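Local coordinates for angiopoietin-related protein 4 (Homo sapiens, PDB 6U1U) that mediates, as the full-length protein, inactivation of lipoprotein lipase and so regulates triglyceride clearance from blood serum, this chain being its C-terminal fibrinogen-like domain with palmitic acid bound, at residues F18-Q23 against F28-K33; L103-H108 against G126-T131; K155-S160 against W165-C170. All blocks are in the same frame, centred on the assembly; numbering follows the deposited sequence.

Contact 1: residues F18-Q23 against F28-K33; sequences FEIQPQ and FLVNCK
The antiparallel beta hairpin of strands 16-20 and 28-35, near the start of the fibrinogen-like domain, pairs F18, E19 and I20 with V30, L29 and F28. Four backbone bonds join the strands: F18 N to V30 O and V30 N to F18 O, both 2.9 Å, then I20 N to F28 O and F28 N to I20 O, both 3.0 Å. Between these two hydrogen-bonded pairs sits the non-hydrogen-bonded pair E19–L29, on the opposite face from F18, I20, F28 and V30. There the CG of E19 meets L29 CD1.

On the face of F18, I20, F28 and V30 the packing is apolar. I20 has CG1 between backbone N and carbonyl carbon (chi1 59°), and from there its chain passes over one face of the F28 ring, with CG1 lying toward the rim. Its tip, CD1, goes on to V30 CG1 at 3.6 Å. The P22 and F28 side chains cross at about a right angle, P22 CD coming obliquely to F28 CE2. L7 of helix 4-9 packs on F18, I20 and C32, and I81 of helix 75-82 on I20. C32, disulfide-bonded to C4, brings its SG obliquely to the F18 ring, 3.9 Å from F18 CD2.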
loop_
_atom_site.group_PDB
_atom_site.type_symbol
_atom_site.label_atom_id
_atom_site.label_comp_id
_atom_site.label_asym_id
_atom_site.label_seq_id
_atom_site.Cartn_x
_atom_site.Cartn_y
_atom_site.Cartn_z
ATOM N N PHE A 18 1.983 7.383 -17.590
ATOM C CA PHE A 18 0.887 7.779 -18.470
ATOM C C PHE A 18 -0.072 8.721 -17.755
ATOM O O PHE A 18 -0.332 8.577 -16.559
ATOM C CB PHE A 18 0.058 6.579 -18.944
ATOM C CG PHE A 18 0.836 5.615 -19.781
ATOM C CD1 PHE A 18 0.901 5.780 -21.158
ATOM C CD2 PHE A 18 1.518 4.558 -19.194
ATOM C CE1 PHE A 18 1.617 4.898 -21.959
ATOM C CE2 PHE A 18 2.257 3.662 -19.997
ATOM C CZ PHE A 18 2.313 3.836 -21.372
ATOM N N GLU A 19 -0.645 9.658 -18.521
ATOM C CA GLU A 19 -1.655 10.560 -17.987
ATOM C C GLU A 19 -3.013 9.855 -17.912
ATOM O O GLU A 19 -3.438 9.211 -18.878
ATOM C CB GLU A 19 -1.772 11.811 -18.873
ATOM C CG GLU A 19 -0.449 12.505 -19.157
ATOM C CD GLU A 19 -0.523 13.494 -20.354
ATOM O OE1 GLU A 19 -1.527 14.235 -20.460
ATOM O OE2 GLU A 19 0.405 13.512 -21.193
ATOM N N ILE A 20 -3.686 9.955 -16.764
ATOM C CA ILE A 20 -5.050 9.463 -16.607
ATOM C C ILE A 20 -5.863 10.586 -15.993
ATOM O O ILE A 20 -5.323 11.604 -15.536
ATOM C CB ILE A 20 -5.169 8.194 -15.723
ATOM C CG1 ILE A 20 -4.621 8.483 -14.312
ATOM C CG2 ILE A 20 -4.441 6.998 -16.370
ATOM C CD1 ILE A 20 -5.058 7.467 -13.251
ATOM N N GLN A 21 -7.181 10.422 -16.037
ATOM C CA GLN A 21 -8.074 11.401 -15.423
ATOM C C GLN A 21 -9.310 10.704 -14.928
ATOM O O GLN A 21 -10.307 10.575 -15.651
ATOM C CB GLN A 21 -8.453 12.529 -16.379
ATOM C CG GLN A 21 -9.256 13.602 -15.639
ATOM C CD GLN A 21 -9.389 14.893 -16.415
ATOM O OE1 GLN A 21 -9.250 14.904 -17.638
ATOM N NE2 GLN A 21 -9.651 15.982 -15.707
ATOM N N PRO A 22 -9.288 10.233 -13.683
ATOM C CA PRO A 22 -10.488 9.653 -13.083
ATOM C C PRO A 22 -11.638 10.641 -13.034
ATOM O O PRO A 22 -11.445 11.858 -13.015
ATOM C CB PRO A 22 -10.028 9.285 -11.667
ATOM C CG PRO A 22 -8.571 9.107 -11.789
ATOM C CD PRO A 22 -8.112 10.134 -12.805
ATOM N N GLN A 23 -12.841 10.075 -13.022
ATOM C CA GLN A 23 -14.065 10.832 -12.822
ATOM C C GLN A 23 -13.908 11.794 -11.659
ATOM O O GLN A 23 -13.530 11.389 -10.557
ATOM C CB GLN A 23 -15.204 9.848 -12.535
ATOM C CG GLN A 23 -16.569 10.475 -12.384
ATOM C CD GLN A 23 -17.387 10.393 -13.665
ATOM O OE1 GLN A 23 -18.111 9.413 -13.894
ATOM N NE2 GLN A 23 -17.280 11.424 -14.508
ATOM N N PHE A 28 -3.584 13.351 -13.883
ATOM C CA PHE A 28 -2.291 13.191 -13.213
ATOM C C PHE A 28 -1.562 12.005 -13.811
ATOM O O PHE A 28 -2.163 11.137 -14.441
ATOM C CB PHE A 28 -2.404 13.045 -11.668
ATOM C CG PHE A 28 -3.296 11.875 -11.182
ATOM C CD1 PHE A 28 -2.742 10.619 -10.894
ATOM C CD2 PHE A 28 -4.650 12.059 -10.978
ATOM C CE1 PHE A 28 -3.587 9.569 -10.402
ATOM C CE2 PHE A 28 -5.485 11.039 -10.508
ATOM C CZ PHE A 28 -4.946 9.782 -10.222
ATOM N N LEU A 29 -0.258 11.990 -13.603
ATOM C CA LEU A 29 0.603 10.995 -14.228
ATOM C C LEU A 29 0.724 9.796 -13.299
ATOM O O LEU A 29 1.088 9.963 -12.140
ATOM C CB LEU A 29 1.968 11.638 -14.491
ATOM C CG LEU A 29 2.931 11.008 -15.507
ATOM C CD1 LEU A 29 2.387 11.148 -16.951
ATOM C CD2 LEU A 29 4.306 11.655 -15.359
ATOM N N VAL A 30 0.458 8.579 -13.811
ATOM C CA VAL A 30 0.559 7.380 -12.985
ATOM C C VAL A 30 1.536 6.404 -13.632
ATOM O O VAL A 30 1.861 6.504 -14.819
ATOM C CB VAL A 30 -0.794 6.661 -12.772
ATOM C CG1 VAL A 30 -1.682 7.489 -11.875
ATOM C CG2 VAL A 30 -1.510 6.321 -14.130
ATOM N N ASN A 31 2.000 5.449 -12.824
ATOM C CA ASN A 31 2.845 4.362 -13.312
ATOM C C ASN A 31 1.937 3.188 -13.628
ATOM O O ASN A 31 1.331 2.635 -12.714
ATOM C CB ASN A 31 3.838 3.922 -12.234
ATOM C CG ASN A 31 4.812 5.016 -11.853
ATOM O OD1 ASN A 31 4.445 5.990 -11.138
ATOM N ND2 ASN A 31 6.064 4.854 -12.279
ATOM N N CYS A 32 1.885 2.764 -14.891
ATOM C CA CYS A 32 1.028 1.646 -15.290
ATOM C C CYS A 32 1.889 0.430 -15.532
ATOM O O CYS A 32 2.997 0.537 -16.057
ATOM C CB CYS A 32 0.259 1.908 -16.592
ATOM S SG CYS A 32 -0.943 3.242 -16.492
ATOM N N LYS A 33 1.370 -0.733 -15.146
ATOM C CA LYS A 33 2.008 -2.000 -15.459
ATOM C C LYS A 33 1.013 -2.756 -16.317
ATOM O O LYS A 33 -0.107 -3.041 -15.870
ATOM C CB LYS A 33 2.372 -2.790 -14.191
ATOM C CG LYS A 33 3.098 -4.100 -14.522
ATOM C CD LYS A 33 3.392 -4.943 -13.296
ATOM C CE LYS A 33 4.162 -6.217 -13.734
ATOM N NZ LYS A 33 4.532 -7.098 -12.599
#

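Contact 2: residues L103-H108 against G126-T131. With PLM (palmitic acid), chain B.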
loop_
_atom_site.group_PDB
_atom_site.type_symbol
_atom_site.label_atom_id
_atom_site.label_comp_id
_atom_site.label_asym_id
_atom_site.label_seq_id
_atom_site.Cartn_x
_atom_site.Cartn_y
_atom_site.Cartn_z
ATOM N N LEU A 103 1.189 -11.650 -3.902
ATOM C CA LEU A 103 -0.103 -11.779 -3.246
ATOM C C LEU A 103 -1.127 -10.911 -3.958
ATOM O O LEU A 103 -0.785 -9.888 -4.545
ATOM C CB LEU A 103 -0.030 -11.336 -1.778
ATOM C CG LEU A 103 1.182 -11.894 -1.036
ATOM C CD1 LEU A 103 1.259 -11.353 0.377
ATOM C CD2 LEU A 103 1.093 -13.433 -1.035
ATOM N N GLN A 104 -2.393 -11.319 -3.890
ATOM C CA GLN A 104 -3.465 -10.502 -4.440
ATOM C C GLN A 104 -4.673 -10.649 -3.540
ATOM O O GLN A 104 -5.000 -11.767 -3.141
ATOM C CB GLN A 104 -3.815 -10.944 -5.872
ATOM C CG GLN A 104 -4.573 -9.957 -6.688
ATOM C CD GLN A 104 -4.651 -10.387 -8.168
ATOM O OE1 GLN A 104 -5.726 -10.476 -8.731
ATOM N NE2 GLN A 104 -3.513 -10.631 -8.775
ATOM N N PHE A 105 -5.353 -9.548 -3.295
ATOM C CA PHE A 105 -6.550 -9.546 -2.428
ATOM C C PHE A 105 -7.608 -8.644 -3.043
ATOM O O PHE A 105 -7.256 -7.638 -3.589
ATOM C CB PHE A 105 -6.227 -8.936 -1.062
ATOM C CG PHE A 105 -5.052 -9.549 -0.360
ATOM C CD1 PHE A 105 -5.195 -10.688 0.389
ATOM C CD2 PHE A 105 -3.801 -9.001 -0.474
ATOM C CE1 PHE A 105 -4.119 -11.266 1.022
ATOM C CE2 PHE A 105 -2.722 -9.583 0.144
ATOM C CZ PHE A 105 -2.883 -10.709 0.892
ATOM N N SER A 106 -8.866 -9.005 -2.884
ATOM C CA SER A 106 -9.945 -8.122 -3.312
ATOM C C SER A 106 -10.254 -7.169 -2.164
ATOM O O SER A 106 -10.388 -7.612 -1.037
ATOM C CB SER A 106 -11.196 -8.924 -3.677
ATOM O OG SER A 106 -10.913 -9.703 -4.827
ATOM N N VAL A 107 -10.289 -5.867 -2.436
ATOM C CA VAL A 107 -10.541 -4.861 -1.399
ATOM C C VAL A 107 -11.520 -3.815 -1.910
ATOM O O VAL A 107 -11.713 -3.646 -3.116
ATOM C CB VAL A 107 -9.238 -4.141 -0.936
ATOM C CG1 VAL A 107 -8.188 -5.164 -0.512
ATOM C CG2 VAL A 107 -8.668 -3.259 -2.074
ATOM N N HIS A 108 -12.111 -3.074 -0.965
ATOM C CA HIS A 108 -12.638 -1.747 -1.236
ATOM C C HIS A 108 -11.805 -0.726 -0.474
ATOM O O HIS A 108 -11.200 -1.038 0.561
ATOM C CB HIS A 108 -14.119 -1.626 -0.813
ATOM C CG HIS A 108 -15.055 -2.416 -1.674
ATOM N ND1 HIS A 108 -15.215 -3.780 -1.552
ATOM C CD2 HIS A 108 -15.892 -2.026 -2.667
ATOM C CE1 HIS A 108 -16.117 -4.198 -2.431
ATOM N NE2 HIS A 108 -16.529 -3.155 -3.132
ATOM N N GLY A 126 -9.672 -13.187 6.401
ATOM C CA GLY A 126 -9.137 -14.496 6.763
ATOM C C GLY A 126 -7.855 -14.827 6.019
ATOM O O GLY A 126 -6.917 -15.391 6.599
ATOM N N GLN A 127 -7.800 -14.482 4.727
ATOM C CA GLN A 127 -6.570 -14.669 3.952
ATOM C C GLN A 127 -5.409 -13.930 4.589
ATOM O O GLN A 127 -4.247 -14.342 4.445
ATOM C CB GLN A 127 -6.737 -14.154 2.526
ATOM C CG GLN A 127 -7.796 -14.802 1.657
ATOM C CD GLN A 127 -7.715 -14.254 0.231
ATOM O OE1 GLN A 127 -8.225 -13.170 -0.081
ATOM N NE2 GLN A 127 -7.055 -14.997 -0.635
ATOM N N LEU A 128 -5.690 -12.811 5.245
ATOM C CA LEU A 128 -4.645 -11.993 5.834
ATOM C C LEU A 128 -4.299 -12.441 7.246
ATOM O O LEU A 128 -3.393 -11.873 7.857
ATOM C CB LEU A 128 -5.059 -10.515 5.828
ATOM C CG LEU A 128 -5.073 -9.820 4.456
ATOM C CD1 LEU A 128 -5.966 -8.614 4.474
ATOM C CD2 LEU A 128 -3.644 -9.408 4.024
ATOM N N GLY A 129 -5.009 -13.433 7.794
ATOM C CA GLY A 129 -4.682 -13.959 9.103
ATOM C C GLY A 129 -5.710 -13.710 10.185
ATOM O O GLY A 129 -5.559 -14.256 11.287
ATOM N N ALA A 130 -6.738 -12.906 9.933
ATOM C CA ALA A 130 -7.755 -12.685 10.958
ATOM C C ALA A 130 -8.633 -13.935 11.072
ATOM O O ALA A 130 -9.068 -14.481 10.053
ATOM C CB ALA A 130 -8.593 -11.453 10.608
ATOM N N THR A 131 -8.872 -14.417 12.298
ATOM C CA THR A 131 -9.651 -15.655 12.441
ATOM C C THR A 131 -11.111 -15.458 12.808
ATOM O O THR A 131 -11.917 -16.358 12.538
ATOM C CB THR A 131 -9.064 -16.586 13.508
ATOM O OG1 THR A 131 -9.141 -15.957 14.789
ATOM C CG2 THR A 131 -7.657 -16.919 13.195
HETATM C C1 PLM B . -1.787 -9.829 12.978
HETATM O O1 PLM B . -1.045 -9.121 13.696
HETATM O O2 PLM B . -1.429 -10.905 12.482
HETATM C C2 PLM B . -3.226 -9.378 12.762
HETATM C C3 PLM B . -3.921 -9.697 11.472
HETATM C C4 PLM B . -4.883 -8.595 11.059
HETATM C C5 PLM B . -5.171 -8.489 9.586
HETATM C C6 PLM B . -5.550 -7.102 9.102
HETATM C C7 PLM B . -5.196 -6.828 7.664
HETATM C C8 PLM B . -5.029 -5.382 7.270
HETATM C C9 PLM B . -3.616 -4.921 7.324
HETATM C CA PLM B . -3.138 -4.184 6.143
HETATM C CB PLM B . -3.000 -4.968 4.899
HETATM C CC PLM B . -2.910 -4.098 3.710
HETATM C CD PLM B . -2.419 -4.750 2.492
HETATM C CE PLM B . -3.058 -6.062 2.252
HETATM C CF PLM B . -4.120 -6.092 1.223
HETATM C CG PLM B . -5.471 -6.357 1.798
HETATM O O HOH W 1 -9.035 -11.886 -2.325
#
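L128 lays its CD2 methyl over one face of the F105 ring, a CH-pi contact in the wall of the palmitic acid site. The methyl sits toward the rim, 3.5 Å from F105 CZ. L128, its CG anti to the carbonyl carbon (chi1 -71°), parts its two branches: CD2 takes the ring, while CD1 turns to the fatty acid and reaches PLM CG, the end of the chain, at 3.5 Å. With CG likewise anti to its carbonyl carbon (chi1 -53°), the F105 ring reaches from the strand to L128 and also meets the lipid, F105 CD2 lying 3.4 Å from PLM CF. V107 CG1 adds a third apolar group beside PLM CG.

Q127 runs past F105 in the opposite direction, its chain extended beyond CG, and brings OE1 to the ring edge near F105 CD1. Its amide plane is turned 72° from the ring. Q127 OE1 accepts from a water at 2.7 Å, and that water accepts from S106 N.

G129, at positive phi, ends helix 122-127 in a Schellman motif just beyond L128. Strand 100-109 lies between strands 87-94 and 118-120; L120 of the latter touches L128, and W196 of strand 195-196 packs on both F105 and L128.

Contact 3: residues K155-S160 against W165-C170; sequences KNCAKS and WWFGTC. With PLM (palmitic acid), chain B.
C157 and C170 are joined by a disulfide, SG to SG 2.2 Å with chi3 101°, which ties the short helix 157-160 to the loop that follows it. C157 SG stands anti to its own backbone N (chi1 177°), a setting that carries it off the first turn of the helix both to its partner sulfur and onto the ring of F167. It lies over one ring face, toward the rim, 3.4 Å from F167 CG: a sulfur-aromatic contact. The opposite face is filled by W165 CB, 3.4 Å above the ring plane and over its centre, so the ring is held between sulfur and methylene. A158 adds its CB at 3.6 Å from F167 CE2, approaching obliquely. Putting an alanine at F167 would probably leave the disulfide sulfur without its aromatic cover and open a gap between C157, A158 and W165 CB.

The helix start is fixed by N156, the N-cap, whose OD1 accepts from K159 N at 2.9 Å, the N-H coming from above the carbonyl plane. A158 N donates to the carboxylate oxygen OD1 of D148, a second hold on the first turn.

W166 and F167 are each the centre of an inverse gamma turn, and this tight path leads on to G168 and T169. T169 OG1 donates to PLM O1 at 2.8 Å, and K197 NZ also bonds the palmitic acid. The disulfide thus joins helix 157-160 to a loop of the fibrinogen-like domain whose T169 takes the carboxylate and whose W165 and W166 lie beside the middle of the lipid chain.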
loop_
_atom_site.group_PDB
_atom_site.type_symbol
_atom_site.label_atom_id
_atom_site.label_comp_id
_atom_site.label_asym_id
_atom_site.label_seq_id
_atom_site.Cartn_x
_atom_site.Cartn_y
_atom_site.Cartn_z
ATOM N N LYS A 155 -1.384 4.646 23.372
ATOM C CA LYS A 155 -0.544 4.239 22.220
ATOM C C LYS A 155 -0.766 4.922 20.866
ATOM O O LYS A 155 -1.842 5.370 20.596
ATOM C CB LYS A 155 -0.834 2.757 21.996
ATOM C CG LYS A 155 -0.772 1.870 23.231
ATOM C CD LYS A 155 0.639 1.496 23.602
ATOM C CE LYS A 155 0.764 0.362 24.607
ATOM N NZ LYS A 155 1.961 -0.466 24.336
ATOM N N ASN A 156 0.278 4.909 20.041
ATOM C CA ASN A 156 0.278 5.483 18.687
ATOM C C ASN A 156 1.131 4.554 17.831
ATOM O O ASN A 156 2.366 4.553 17.920
ATOM C CB ASN A 156 0.806 6.923 18.669
ATOM C CG ASN A 156 0.793 7.557 17.273
ATOM O OD1 ASN A 156 0.981 6.881 16.241
ATOM N ND2 ASN A 156 0.627 8.881 17.240
ATOM N N CYS A 157 0.473 3.760 16.992
ATOM C CA CYS A 157 1.200 2.744 16.245
ATOM C C CYS A 157 2.143 3.364 15.213
ATOM O O CYS A 157 3.309 2.976 15.107
ATOM C CB CYS A 157 0.197 1.782 15.597
ATOM S SG CYS A 157 0.967 0.536 14.585
ATOM N N ALA A 158 1.667 4.336 14.439
ATOM C CA ALA A 158 2.533 4.898 13.417
ATOM C C ALA A 158 3.745 5.595 14.035
ATOM O O ALA A 158 4.863 5.517 13.509
ATOM C CB ALA A 158 1.734 5.862 12.536
ATOM N N LYS A 159 3.550 6.280 15.153
ATOM C CA LYS A 159 4.695 6.945 15.771
ATOM C C LYS A 159 5.704 5.934 16.309
ATOM O O LYS A 159 6.916 6.160 16.244
ATOM C CB LYS A 159 4.203 7.872 16.892
ATOM C CG LYS A 159 5.153 9.020 17.197
ATOM C CD LYS A 159 4.394 10.304 17.540
ATOM C CE LYS A 159 4.348 10.532 19.046
ATOM N NZ LYS A 159 3.581 11.781 19.393
ATOM N N SER A 160 5.227 4.814 16.858
ATOM C CA SER A 160 6.154 3.840 17.409
ATOM C C SER A 160 6.910 3.115 16.307
ATOM O O SER A 160 8.042 2.689 16.519
ATOM C CB SER A 160 5.409 2.861 18.330
ATOM O OG SER A 160 4.912 1.748 17.624
ATOM N N TRP A 165 0.480 3.568 7.276
ATOM C CA TRP A 165 0.009 2.226 6.918
ATOM C C TRP A 165 -1.389 1.996 7.449
ATOM O O TRP A 165 -1.892 2.733 8.298
ATOM C CB TRP A 165 0.953 1.137 7.470
ATOM C CG TRP A 165 0.794 -0.234 6.851
ATOM C CD1 TRP A 165 0.427 -1.404 7.487
ATOM C CD2 TRP A 165 1.053 -0.586 5.488
ATOM N NE1 TRP A 165 0.450 -2.453 6.597
ATOM C CE2 TRP A 165 0.815 -1.981 5.361
ATOM C CE3 TRP A 165 1.454 0.149 4.365
ATOM C CZ2 TRP A 165 0.949 -2.665 4.146
ATOM C CZ3 TRP A 165 1.632 -0.532 3.141
ATOM C CH2 TRP A 165 1.371 -1.927 3.037
ATOM N N TRP A 166 -2.006 0.917 6.942
ATOM C CA TRP A 166 -3.274 0.407 7.472
ATOM C C TRP A 166 -2.921 -0.518 8.623
ATOM O O TRP A 166 -2.847 -1.742 8.487
ATOM C CB TRP A 166 -4.044 -0.335 6.387
ATOM C CG TRP A 166 -4.504 0.534 5.251
ATOM C CD1 TRP A 166 -5.602 1.353 5.229
ATOM C CD2 TRP A 166 -3.895 0.638 3.959
ATOM N NE1 TRP A 166 -5.704 1.974 3.988
ATOM C CE2 TRP A 166 -4.667 1.546 3.201
ATOM C CE3 TRP A 166 -2.742 0.080 3.390
ATOM C CZ2 TRP A 166 -4.330 1.910 1.885
ATOM C CZ3 TRP A 166 -2.406 0.436 2.083
ATOM C CH2 TRP A 166 -3.186 1.350 1.351
ATOM N N PHE A 167 -2.641 0.090 9.775
ATOM C CA PHE A 167 -2.175 -0.668 10.939
ATOM C C PHE A 167 -3.386 -1.348 11.609
ATOM O O PHE A 167 -3.940 -0.876 12.595
ATOM C CB PHE A 167 -1.442 0.278 11.894
ATOM C CG PHE A 167 -0.109 0.834 11.382
ATOM C CD1 PHE A 167 1.007 0.023 11.195
ATOM C CD2 PHE A 167 0.048 2.191 11.150
ATOM C CE1 PHE A 167 2.196 0.558 10.779
ATOM C CE2 PHE A 167 1.256 2.739 10.716
ATOM C CZ PHE A 167 2.334 1.918 10.535
ATOM N N GLY A 168 -3.830 -2.479 11.051
ATOM C CA GLY A 168 -4.930 -3.212 11.683
ATOM C C GLY A 168 -4.553 -3.799 13.038
ATOM O O GLY A 168 -5.378 -3.878 13.956
ATOM N N THR A 169 -3.337 -4.292 13.152
ATOM C CA THR A 169 -2.594 -4.394 14.387
ATOM C C THR A 169 -1.300 -3.624 14.152
ATOM O O THR A 169 -1.064 -3.071 13.069
ATOM C CB THR A 169 -2.306 -5.859 14.734
ATOM O OG1 THR A 169 -1.428 -6.391 13.734
ATOM C CG2 THR A 169 -3.611 -6.660 14.763
ATOM N N CYS A 170 -0.455 -3.601 15.148
ATOM C CA CYS A 170 0.857 -3.026 14.918
ATOM C C CYS A 170 1.863 -4.108 14.571
ATOM O O CYS A 170 3.068 -3.852 14.587
ATOM C CB CYS A 170 1.271 -2.222 16.154
ATOM S SG CYS A 170 2.265 -0.717 15.878
HETATM C C1 PLM B . -1.787 -9.829 12.978
HETATM O O1 PLM B . -1.045 -9.121 13.696
HETATM O O2 PLM B . -1.429 -10.905 12.482
HETATM C C2 PLM B . -3.226 -9.378 12.762
HETATM C C3 PLM B . -3.921 -9.697 11.472
HETATM C C4 PLM B . -4.883 -8.595 11.059
HETATM C C5 PLM B . -5.171 -8.489 9.586
HETATM C C6 PLM B . -5.550 -7.102 9.102
HETATM C C7 PLM B . -5.196 -6.828 7.664
HETATM C C8 PLM B . -5.029 -5.382 7.270
HETATM C C9 PLM B . -3.616 -4.921 7.324
HETATM C CA PLM B . -3.138 -4.184 6.143
HETATM C CB PLM B . -3.000 -4.968 4.899
HETATM C CC PLM B . -2.910 -4.098 3.710
HETATM C CD PLM B . -2.419 -4.750 2.492
HETATM C CE PLM B . -3.058 -6.062 2.252
HETATM C CF PLM B . -4.120 -6.092 1.223
HETATM C CG PLM B . -5.471 -6.357 1.798
#

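How the contacts relate
Along the chain the contacts come in series, contact 1 first and contact 3 last, all within the one fibrinogen-like domain. Contacts 1 and 2 both reach the large antiparallel sheet, through strands 16-20 and 28-35 in one and strand 100-109 in the other, with centres about 26 Å apart. Contact 3 lies across the chain's centre from contact 1, about 30 Å between centres, joining helix 157-160 to the loop before strand 173-174. Contacts 2 and 3 are about 7 Å apart at their nearest atoms, yet palmitic acid spans them: its methyl end lies in contact 2, while contact 3 binds the carboxylate and also touches mid-chain. The lipid site thus draws on the large sheet and on the loops after two helices.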